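Alginate lyase, family PL7 (Zobellia galactanivorans, PDB 3ZPY) belongs to the alginate lyases and, through the catalytic domain described here, probably cleaves alginate chains by beta-elimination. Local coordinates at residues A[156-161]-A[170-175]; A[118-123]-A[141-146]; A[87-92]-A[212-217]. All coordinates share one frame; numbering follows the deposited sequence.

Interaction 1 (A[156-161]-A[170-175]); sequences KLKISG and SQTFSG
Leu157, Lys158 and Ile159 pair with Phe173, Thr172 and Gln171 in a regular antiparallel beta contact toward one end of the larger sheet, where strands 154-160 and 171-177 are joined through the short helix 162-165. Two hydrogen-bonded pairs flank a non-hydrogen-bonded one. Ile159 N gives the straighter bond of its pair, to Gln171 O at 2.8 Å with 171° at the hydrogen, and Gln171 N returns a longer one to Ile159 O. At Leu157 and Phe173 both bonds are more bent, the one from Phe173 N to Leu157 O being 2.8 Å long.

The two faces differ in chemistry. On one, the Phe173 ring lies against Leu157 and Ile159: its CD2 is 4.0 Å from Leu157 CD2, while CG1 of Ile159 comes to the ring edge at CE2. Leu157 and Ile159, both buried, continue inward to Leu195 of the opposing sheet. On the other face, Lys158 lies alongside Thr172. With CG anti to the backbone N (chi1 -179°) and the rest of the chain extended, the aliphatic part of Lys158 passes the Thr172 methyl, CG to CG2 3.7 Å, and its CE reaches Ser170 OG at 3.5 Å. Lys156 meets the same threonine through water: the bridging molecule accepts from Lys156 NZ at 3.2 Å and is hydrogen-bonded to Thr172 OG1 at 3.0 Å. Ser160 OG turns instead to Gln143 on strand 138-146.

Leu157 and Ile159 thus face the opposing sheet while Lys158 and Thr172 lie on the other side, an antiparallel strand pair of the jelly-roll beta-sandwich of PL7 alginate lyases.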
loop_
_atom_site.group_PDB
_atom_site.type_symbol
_atom_site.label_atom_id
_atom_site.label_comp_id
_atom_site.label_asym_id
_atom_site.label_seq_id
_atom_site.Cartn_x
_atom_site.Cartn_y
_atom_site.Cartn_z
ATOM N N LYS A 156 2.427 -15.961 -3.372
ATOM C CA LYS A 156 2.950 -15.398 -4.641
ATOM C C LYS A 156 2.978 -13.888 -4.613
ATOM O O LYS A 156 2.089 -13.236 -4.021
ATOM C CB LYS A 156 2.117 -15.871 -5.825
ATOM C CG LYS A 156 2.250 -17.373 -6.050
ATOM C CD LYS A 156 1.379 -17.760 -7.250
ATOM C CE LYS A 156 1.519 -19.239 -7.521
ATOM N NZ LYS A 156 0.895 -19.583 -8.833
ATOM N N LEU A 157 4.021 -13.305 -5.221
ATOM C CA LEU A 157 4.007 -11.928 -5.550
ATOM C C LEU A 157 2.983 -11.747 -6.697
ATOM O O LEU A 157 3.051 -12.437 -7.740
ATOM C CB LEU A 157 5.406 -11.487 -5.995
ATOM C CG LEU A 157 5.564 -10.079 -6.438
ATOM C CD1 LEU A 157 5.415 -9.025 -5.337
ATOM C CD2 LEU A 157 6.863 -9.897 -7.220
ATOM N N LYS A 158 2.124 -10.734 -6.579
ATOM C CA LYS A 158 1.129 -10.462 -7.670
ATOM C C LYS A 158 1.226 -8.989 -7.995
ATOM O O LYS A 158 1.122 -8.154 -7.095
ATOM C CB LYS A 158 -0.272 -10.866 -7.237
ATOM C CG LYS A 158 -1.278 -10.639 -8.306
ATOM C CD LYS A 158 -2.588 -11.357 -7.948
ATOM C CE LYS A 158 -3.590 -11.204 -9.107
ATOM N NZ LYS A 158 -4.853 -11.988 -8.774
ATOM N N ILE A 159 1.397 -8.701 -9.308
ATOM C CA ILE A 159 1.511 -7.324 -9.776
ATOM C C ILE A 159 0.225 -6.958 -10.486
ATOM O O ILE A 159 -0.079 -7.541 -11.538
ATOM C CB ILE A 159 2.699 -7.195 -10.696
ATOM C CG1 ILE A 159 4.035 -7.663 -9.959
ATOM C CG2 ILE A 159 2.816 -5.729 -11.150
ATOM C CD1 ILE A 159 4.356 -6.893 -8.739
ATOM N N SER A 160 -0.493 -6.020 -9.877
ATOM C CA SER A 160 -1.814 -5.619 -10.440
ATOM C C SER A 160 -1.770 -4.096 -10.667
ATOM O O SER A 160 -0.707 -3.510 -10.671
ATOM C CB SER A 160 -2.902 -6.037 -9.447
ATOM O OG SER A 160 -3.010 -7.448 -9.356
ATOM N N GLY A 161 -2.933 -3.459 -10.864
ATOM C CA GLY A 161 -2.966 -2.098 -11.332
ATOM C C GLY A 161 -2.890 -1.978 -12.832
ATOM O O GLY A 161 -2.734 -3.001 -13.510
ATOM N N SER A 170 -3.089 -9.317 -14.923
ATOM C CA SER A 170 -2.191 -9.320 -13.743
ATOM C C SER A 170 -1.132 -10.428 -13.889
ATOM O O SER A 170 -1.363 -11.458 -14.547
ATOM C CB SER A 170 -3.071 -9.526 -12.522
ATOM O OG SER A 170 -3.708 -10.812 -12.587
ATOM N N GLN A 171 -0.006 -10.257 -13.213
ATOM C CA GLN A 171 1.122 -11.234 -13.346
ATOM C C GLN A 171 1.467 -11.696 -11.933
ATOM O O GLN A 171 1.425 -10.943 -10.941
ATOM C CB GLN A 171 2.349 -10.596 -13.966
ATOM C CG GLN A 171 2.075 -10.236 -15.416
ATOM C CD GLN A 171 3.262 -9.641 -16.136
ATOM O OE1 GLN A 171 4.390 -9.961 -15.800
ATOM N NE2 GLN A 171 3.028 -8.824 -17.123
ATOM N N THR A 172 1.764 -12.986 -11.819
ATOM C CA THR A 172 2.137 -13.575 -10.540
ATOM C C THR A 172 3.497 -14.296 -10.653
ATOM O O THR A 172 3.893 -14.772 -11.695
ATOM C CB THR A 172 1.103 -14.594 -9.996
ATOM O OG1 THR A 172 0.963 -15.678 -10.943
ATOM C CG2 THR A 172 -0.255 -13.905 -9.737
ATOM N N PHE A 173 4.133 -14.386 -9.500
ATOM C CA PHE A 173 5.495 -14.922 -9.383
ATOM C C PHE A 173 5.598 -15.775 -8.139
ATOM O O PHE A 173 5.321 -15.297 -7.014
ATOM C CB PHE A 173 6.534 -13.774 -9.369
ATOM C CG PHE A 173 6.394 -12.870 -10.537
ATOM C CD1 PHE A 173 7.102 -13.153 -11.703
ATOM C CD2 PHE A 173 5.568 -11.688 -10.519
ATOM C CE1 PHE A 173 6.904 -12.391 -12.874
ATOM C CE2 PHE A 173 5.363 -10.962 -11.679
ATOM C CZ PHE A 173 6.115 -11.233 -12.838
ATOM N N SER A 174 6.034 -17.041 -8.325
ATOM C CA SER A 174 6.281 -17.920 -7.152
ATOM C C SER A 174 7.519 -17.625 -6.313
ATOM O O SER A 174 8.433 -16.940 -6.780
ATOM C CB SER A 174 6.272 -19.364 -7.631
ATOM O OG SER A 174 5.062 -19.553 -8.377
ATOM N N GLY A 175 7.533 -18.217 -5.109
ATOM C CA GLY A 175 8.757 -18.313 -4.322
ATOM C C GLY A 175 8.893 -17.213 -3.280
ATOM O O GLY A 175 9.975 -16.988 -2.768
HETATM O O HOH W 1 2.921 -17.916 -10.747
#

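Interaction 2 (A[118-123]-A[141-146]); sequences VLCFGQ and RVQFIG
Val118, Leu119 and Cys120 run antiparallel to Ile145, Phe144 and Gln143, the short axes 161° apart, until a classic beta bulge sets both Phe121 and Gly122 against Val142. Phe121 N bonds Val142 O at 2.9 Å, and Val142 N answers to Gly122 O, so both polar backbone atoms of Val142 are used across the kink.

The Phe121 ring folds back over its partner strand. A chi1 of 58° brings it there, with CZ 3.6 Å from Val142 CG1 and an edge driven into the face of Phe144, planes at 62° and CE2 3.6 Å above that ring's centre. Replacing Phe144 by alanine removes the ring that receives CE2 and would probably leave the Phe121 edge without its partner. Val105 of the opposing sheet touches both rings. On the other face, Cys120 SG packs 3.8 Å from Arg141 CB. Arg141 NE bonds Gln143 OE1 from above its carbonyl plane, NH1 and NH2 form salt bridges to Asp138 and Glu165, and Gln143 NE2 bonds Ser160 OG and Lys158 O.

Phe121 and Phe144 face the opposing sheet, while Cys120, Gln123, Arg141 and Gln143 line the other face of this PL7 jelly roll, Gln123 belonging to the family's QIH signature.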
loop_
_atom_site.group_PDB
_atom_site.type_symbol
_atom_site.label_atom_id
_atom_site.label_comp_id
_atom_site.label_asym_id
_atom_site.label_seq_id
_atom_site.Cartn_x
_atom_site.Cartn_y
_atom_site.Cartn_z
ATOM N N VAL A 118 -5.392 -11.803 0.089
ATOM C CA VAL A 118 -4.472 -10.978 -0.673
ATOM C C VAL A 118 -4.403 -9.571 -0.060
ATOM O O VAL A 118 -5.459 -8.991 0.299
ATOM C CB VAL A 118 -4.851 -10.971 -2.203
ATOM C CG1 VAL A 118 -6.339 -10.651 -2.469
ATOM C CG2 VAL A 118 -3.965 -10.082 -3.054
ATOM N N LEU A 119 -3.239 -8.927 -0.136
ATOM C CA LEU A 119 -3.202 -7.539 0.174
ATOM C C LEU A 119 -2.066 -6.874 -0.604
ATOM O O LEU A 119 -1.183 -7.561 -1.149
ATOM C CB LEU A 119 -3.023 -7.342 1.668
ATOM C CG LEU A 119 -1.677 -7.870 2.319
ATOM C CD1 LEU A 119 -0.475 -6.955 2.111
ATOM C CD2 LEU A 119 -1.890 -8.013 3.840
ATOM N N CYS A 120 -2.111 -5.519 -0.641
ATOM C CA CYS A 120 -1.147 -4.694 -1.363
ATOM C C CYS A 120 -0.309 -3.915 -0.364
ATOM O O CYS A 120 -0.839 -3.249 0.506
ATOM C CB CYS A 120 -1.969 -3.733 -2.246
ATOM S SG CYS A 120 -0.930 -2.437 -2.993
ATOM N N PHE A 121 0.985 -4.053 -0.498
ATOM C CA PHE A 121 1.933 -3.440 0.473
ATOM C C PHE A 121 2.774 -2.307 -0.208
ATOM O O PHE A 121 3.720 -1.807 0.423
ATOM C CB PHE A 121 2.782 -4.499 1.175
ATOM C CG PHE A 121 3.594 -5.384 0.243
ATOM C CD1 PHE A 121 4.852 -5.015 -0.217
ATOM C CD2 PHE A 121 3.155 -6.681 -0.094
ATOM C CE1 PHE A 121 5.608 -5.846 -1.018
ATOM C CE2 PHE A 121 3.870 -7.490 -0.928
ATOM C CZ PHE A 121 5.132 -7.080 -1.409
ATOM N N GLY A 122 2.522 -1.966 -1.501
ATOM C CA GLY A 122 3.111 -0.740 -2.036
ATOM C C GLY A 122 2.429 -0.484 -3.367
ATOM O O GLY A 122 1.963 -1.423 -4.028
ATOM N N GLN A 123 2.361 0.791 -3.728
ATOM C CA GLN A 123 1.660 1.215 -4.934
ATOM C C GLN A 123 2.283 2.430 -5.576
ATOM O O GLN A 123 2.902 3.235 -4.874
ATOM C CB GLN A 123 0.208 1.646 -4.688
ATOM C CG GLN A 123 -0.747 0.741 -3.929
ATOM C CD GLN A 123 -1.952 1.622 -3.523
ATOM O OE1 GLN A 123 -2.261 1.718 -2.329
ATOM N NE2 GLN A 123 -2.536 2.296 -4.450
ATOM N N ARG A 141 0.021 -2.095 -8.250
ATOM C CA ARG A 141 -0.129 -2.597 -6.895
ATOM C C ARG A 141 0.789 -3.789 -6.709
ATOM O O ARG A 141 0.703 -4.765 -7.466
ATOM C CB ARG A 141 -1.565 -3.037 -6.669
ATOM C CG ARG A 141 -2.522 -1.859 -6.524
ATOM C CD ARG A 141 -3.858 -2.303 -5.896
ATOM N NE ARG A 141 -4.505 -3.425 -6.592
ATOM C CZ ARG A 141 -5.255 -3.293 -7.674
ATOM N NH1 ARG A 141 -5.423 -2.113 -8.257
ATOM N NH2 ARG A 141 -5.808 -4.376 -8.244
ATOM N N VAL A 142 1.654 -3.743 -5.667
ATOM C CA VAL A 142 2.579 -4.824 -5.335
ATOM C C VAL A 142 1.918 -5.604 -4.200
ATOM O O VAL A 142 1.631 -5.005 -3.165
ATOM C CB VAL A 142 3.892 -4.183 -4.897
ATOM C CG1 VAL A 142 4.862 -5.292 -4.487
ATOM C CG2 VAL A 142 4.512 -3.300 -5.980
ATOM N N GLN A 143 1.658 -6.899 -4.442
ATOM C CA GLN A 143 0.779 -7.637 -3.548
ATOM C C GLN A 143 1.376 -9.007 -3.269
ATOM O O GLN A 143 2.157 -9.516 -4.017
ATOM C CB GLN A 143 -0.602 -7.888 -4.187
ATOM C CG GLN A 143 -1.238 -6.541 -4.614
ATOM C CD GLN A 143 -2.273 -6.650 -5.612
ATOM O OE1 GLN A 143 -3.336 -6.009 -5.507
ATOM N NE2 GLN A 143 -1.942 -7.389 -6.675
ATOM N N PHE A 144 1.004 -9.569 -2.110
ATOM C CA PHE A 144 1.104 -11.008 -1.891
ATOM C C PHE A 144 -0.309 -11.635 -1.872
ATOM O O PHE A 144 -1.196 -11.070 -1.247
ATOM C CB PHE A 144 1.834 -11.350 -0.584
ATOM C CG PHE A 144 3.313 -11.139 -0.600
ATOM C CD1 PHE A 144 4.107 -11.137 -1.762
ATOM C CD2 PHE A 144 3.941 -11.065 0.639
ATOM C CE1 PHE A 144 5.486 -10.926 -1.647
ATOM C CE2 PHE A 144 5.304 -10.903 0.763
ATOM C CZ PHE A 144 6.081 -10.846 -0.412
ATOM N N ILE A 145 -0.407 -12.787 -2.535
ATOM C CA ILE A 145 -1.624 -13.518 -2.631
ATOM C C ILE A 145 -1.372 -14.954 -2.140
ATOM O O ILE A 145 -0.354 -15.583 -2.483
ATOM C CB ILE A 145 -2.197 -13.499 -4.064
ATOM C CG1 ILE A 145 -3.563 -14.248 -4.097
ATOM C CG2 ILE A 145 -1.204 -14.086 -5.105
ATOM C CD1 ILE A 145 -4.357 -13.874 -5.300
ATOM N N GLY A 146 -2.316 -15.463 -1.364
ATOM C CA GLY A 146 -2.216 -16.804 -0.774
ATOM C C GLY A 146 -3.520 -17.309 -0.250
ATOM O O GLY A 146 -4.568 -17.042 -0.847
#

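Interaction 3 (A[87-92]-A[212-217]); sequences LASWTG and LSENYF
Trp90 lies across Asn215, Tyr216 and Phe217, and its indole is the main bulk of this contact between the 87-92 loop and the start of strand 216-219. The bond to CB points away from 212-217, but a chi1 of 46° brings the indole back toward that segment. CG and CD1 then meet Asn215 O, which stands over the face of the indole, 3.4 Å from CD1. NE1 is near the same oxygen, but the angle is poor; its hydrogen bond goes to Glu81, which also accepts from Phe217 N. Farther out, the six-membered ring takes Asn215 CB over its face, 3.6 Å from the centroid and 11° off the normal, a CH-pi contact. The outer atom CZ2 ends over one face of Phe217, 3.5 Å from CE2, with the two ring planes inclined at 44°. His97 stacks on the indole from outside the two segments.

The backbone fixes this placement. Trp90 N bonds Asn215 O. Trp90 O accepts twice, from Asn215 N at 2.9 Å and from Asn215 ND2 at 3.0 Å, so backbone and side chain of one residue grip the same oxygen. ND2 also makes a weak bond to Leu212 O, which receives Gly92 N at 2.9 Å. On the exposed side two waters join Ser89 OG to Glu214, one accepting from Glu214 N and the other donating to OE1.

Glu214 and Asn215 both face Trp90, and the positive phi of Glu214 completes a G1 beta bulge. It leads the chain into the YFKVGNY stretch, a signature of PL7 lyases that forms part of the jelly roll's larger sheet.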
loop_
_atom_site.group_PDB
_atom_site.type_symbol
_atom_site.label_atom_id
_atom_site.label_comp_id
_atom_site.label_asym_id
_atom_site.label_seq_id
_atom_site.Cartn_x
_atom_site.Cartn_y
_atom_site.Cartn_z
ATOM N N LEU A 87 0.354 17.851 -2.156
ATOM C CA LEU A 87 0.211 16.460 -2.583
ATOM C C LEU A 87 1.370 16.157 -3.543
ATOM O O LEU A 87 1.631 16.946 -4.464
ATOM C CB LEU A 87 -1.135 16.297 -3.338
ATOM C CG LEU A 87 -2.422 16.480 -2.525
ATOM C CD1 LEU A 87 -3.672 16.551 -3.440
ATOM C CD2 LEU A 87 -2.563 15.418 -1.424
ATOM N N ALA A 88 1.978 14.983 -3.403
ATOM C CA ALA A 88 2.957 14.545 -4.440
ATOM C C ALA A 88 2.256 14.305 -5.769
ATOM O O ALA A 88 1.188 13.707 -5.768
ATOM C CB ALA A 88 3.660 13.306 -4.021
ATOM N N SER A 89 2.902 14.709 -6.853
ATOM C CA SER A 89 2.379 14.523 -8.167
ATOM C C SER A 89 3.537 14.649 -9.143
ATOM O O SER A 89 4.118 15.718 -9.308
ATOM C CB SER A 89 1.344 15.630 -8.452
ATOM O OG SER A 89 0.812 15.559 -9.786
ATOM N N TRP A 90 3.930 13.533 -9.734
ATOM C CA TRP A 90 5.119 13.520 -10.585
ATOM C C TRP A 90 4.947 12.609 -11.756
ATOM O O TRP A 90 3.947 11.855 -11.858
ATOM C CB TRP A 90 6.362 13.114 -9.744
ATOM C CG TRP A 90 6.142 11.910 -8.836
ATOM C CD1 TRP A 90 5.925 11.923 -7.460
ATOM C CD2 TRP A 90 6.140 10.514 -9.237
ATOM N NE1 TRP A 90 5.783 10.640 -6.988
ATOM C CE2 TRP A 90 5.891 9.739 -8.039
ATOM C CE3 TRP A 90 6.353 9.862 -10.427
ATOM C CZ2 TRP A 90 5.790 8.334 -8.062
ATOM C CZ3 TRP A 90 6.261 8.467 -10.477
ATOM C CH2 TRP A 90 5.983 7.695 -9.314
ATOM N N THR A 91 5.854 12.734 -12.707
ATOM C CA THR A 91 5.636 12.200 -14.077
ATOM C C THR A 91 6.559 10.974 -14.354
ATOM O O THR A 91 7.786 11.050 -14.236
ATOM C CB THR A 91 5.862 13.324 -15.080
ATOM O OG1 THR A 91 4.839 14.312 -14.873
ATOM C CG2 THR A 91 5.701 12.839 -16.480
ATOM N N GLY A 92 5.985 9.882 -14.774
ATOM C CA GLY A 92 6.688 8.617 -14.922
ATOM C C GLY A 92 7.694 8.548 -16.064
ATOM O O GLY A 92 8.526 7.602 -16.033
ATOM N N LEU A 212 1.906 10.404 -18.722
ATOM C CA LEU A 212 2.232 9.726 -17.476
ATOM C C LEU A 212 2.381 10.690 -16.274
ATOM O O LEU A 212 3.185 10.409 -15.359
ATOM C CB LEU A 212 3.521 8.897 -17.668
ATOM C CG LEU A 212 3.382 7.903 -18.812
ATOM C CD1 LEU A 212 4.670 7.061 -18.911
ATOM C CD2 LEU A 212 2.157 6.988 -18.650
ATOM N N SER A 213 1.712 11.845 -16.280
ATOM C CA SER A 213 1.741 12.746 -15.138
ATOM C C SER A 213 0.815 12.328 -14.008
ATOM O O SER A 213 0.043 11.349 -14.105
ATOM C CB SER A 213 1.395 14.156 -15.624
ATOM O OG SER A 213 0.043 14.229 -16.074
ATOM N N GLU A 214 1.042 12.989 -12.878
ATOM C CA GLU A 214 0.108 12.961 -11.729
ATOM C C GLU A 214 0.132 11.636 -10.933
ATOM O O GLU A 214 -0.888 11.154 -10.449
ATOM C CB GLU A 214 -1.329 13.363 -12.098
ATOM C CG GLU A 214 -1.428 14.734 -12.769
ATOM C CD GLU A 214 -2.863 15.149 -12.763
ATOM O OE1 GLU A 214 -3.311 15.723 -11.724
ATOM O OE2 GLU A 214 -3.562 14.823 -13.727
ATOM N N ASN A 215 1.349 11.100 -10.735
ATOM C CA ASN A 215 1.606 9.906 -9.929
ATOM C C ASN A 215 2.051 10.271 -8.533
ATOM O O ASN A 215 2.654 11.315 -8.274
ATOM C CB ASN A 215 2.671 9.023 -10.572
ATOM C CG ASN A 215 2.304 8.605 -11.969
ATOM O OD1 ASN A 215 1.371 7.771 -12.194
ATOM N ND2 ASN A 215 2.941 9.279 -12.946
ATOM N N TYR A 216 1.815 9.316 -7.654
ATOM C CA TYR A 216 2.416 9.377 -6.313
ATOM C C TYR A 216 2.525 7.966 -5.716
ATOM O O TYR A 216 1.827 7.029 -6.161
ATOM C CB TYR A 216 1.611 10.229 -5.344
ATOM C CG TYR A 216 0.160 9.866 -5.159
ATOM C CD1 TYR A 216 -0.822 10.336 -6.034
ATOM C CD2 TYR A 216 -0.235 9.038 -4.098
ATOM C CE1 TYR A 216 -2.207 10.057 -5.828
ATOM C CE2 TYR A 216 -1.576 8.745 -3.905
ATOM C CZ TYR A 216 -2.534 9.210 -4.748
ATOM O OH TYR A 216 -3.890 8.937 -4.482
ATOM N N PHE A 217 3.481 7.806 -4.789
ATOM C CA PHE A 217 3.616 6.532 -4.134
ATOM C C PHE A 217 2.636 6.399 -2.943
ATOM O O PHE A 217 2.289 7.395 -2.294
ATOM C CB PHE A 217 5.036 6.409 -3.567
ATOM C CG PHE A 217 6.061 6.196 -4.642
ATOM C CD1 PHE A 217 6.046 5.036 -5.410
ATOM C CD2 PHE A 217 7.033 7.153 -4.863
ATOM C CE1 PHE A 217 7.047 4.834 -6.373
ATOM C CE2 PHE A 217 8.047 6.959 -5.828
ATOM C CZ PHE A 217 8.053 5.778 -6.544
HETATM O O HOH W 2 2.310 15.525 -12.213
HETATM O O HOH W 3 -1.646 16.582 -9.756
#

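All three contacts reach the larger sheet, but at different depths. Interaction 2 is the buried one, with its aromatic side packed on the opposing sheet and a polar network on the other. Interaction 1, centred 8 Å away, adds the next strands toward the edge and carries lysines, hydroxyls and a bridging water on one face. The two share a boundary: Lys158 N probably bonds Gln143 O at 2.8 Å where strands 138-146 and 154-160 adjoin. Interaction 3, about 20 Å from interaction 2 between centres, is partly buried and rests on a loop and a single bridge; it meets interaction 2 where Phe217 packs against Gln123. Bulges mark interactions 2 and 3, whereas interaction 1 keeps regular pairing.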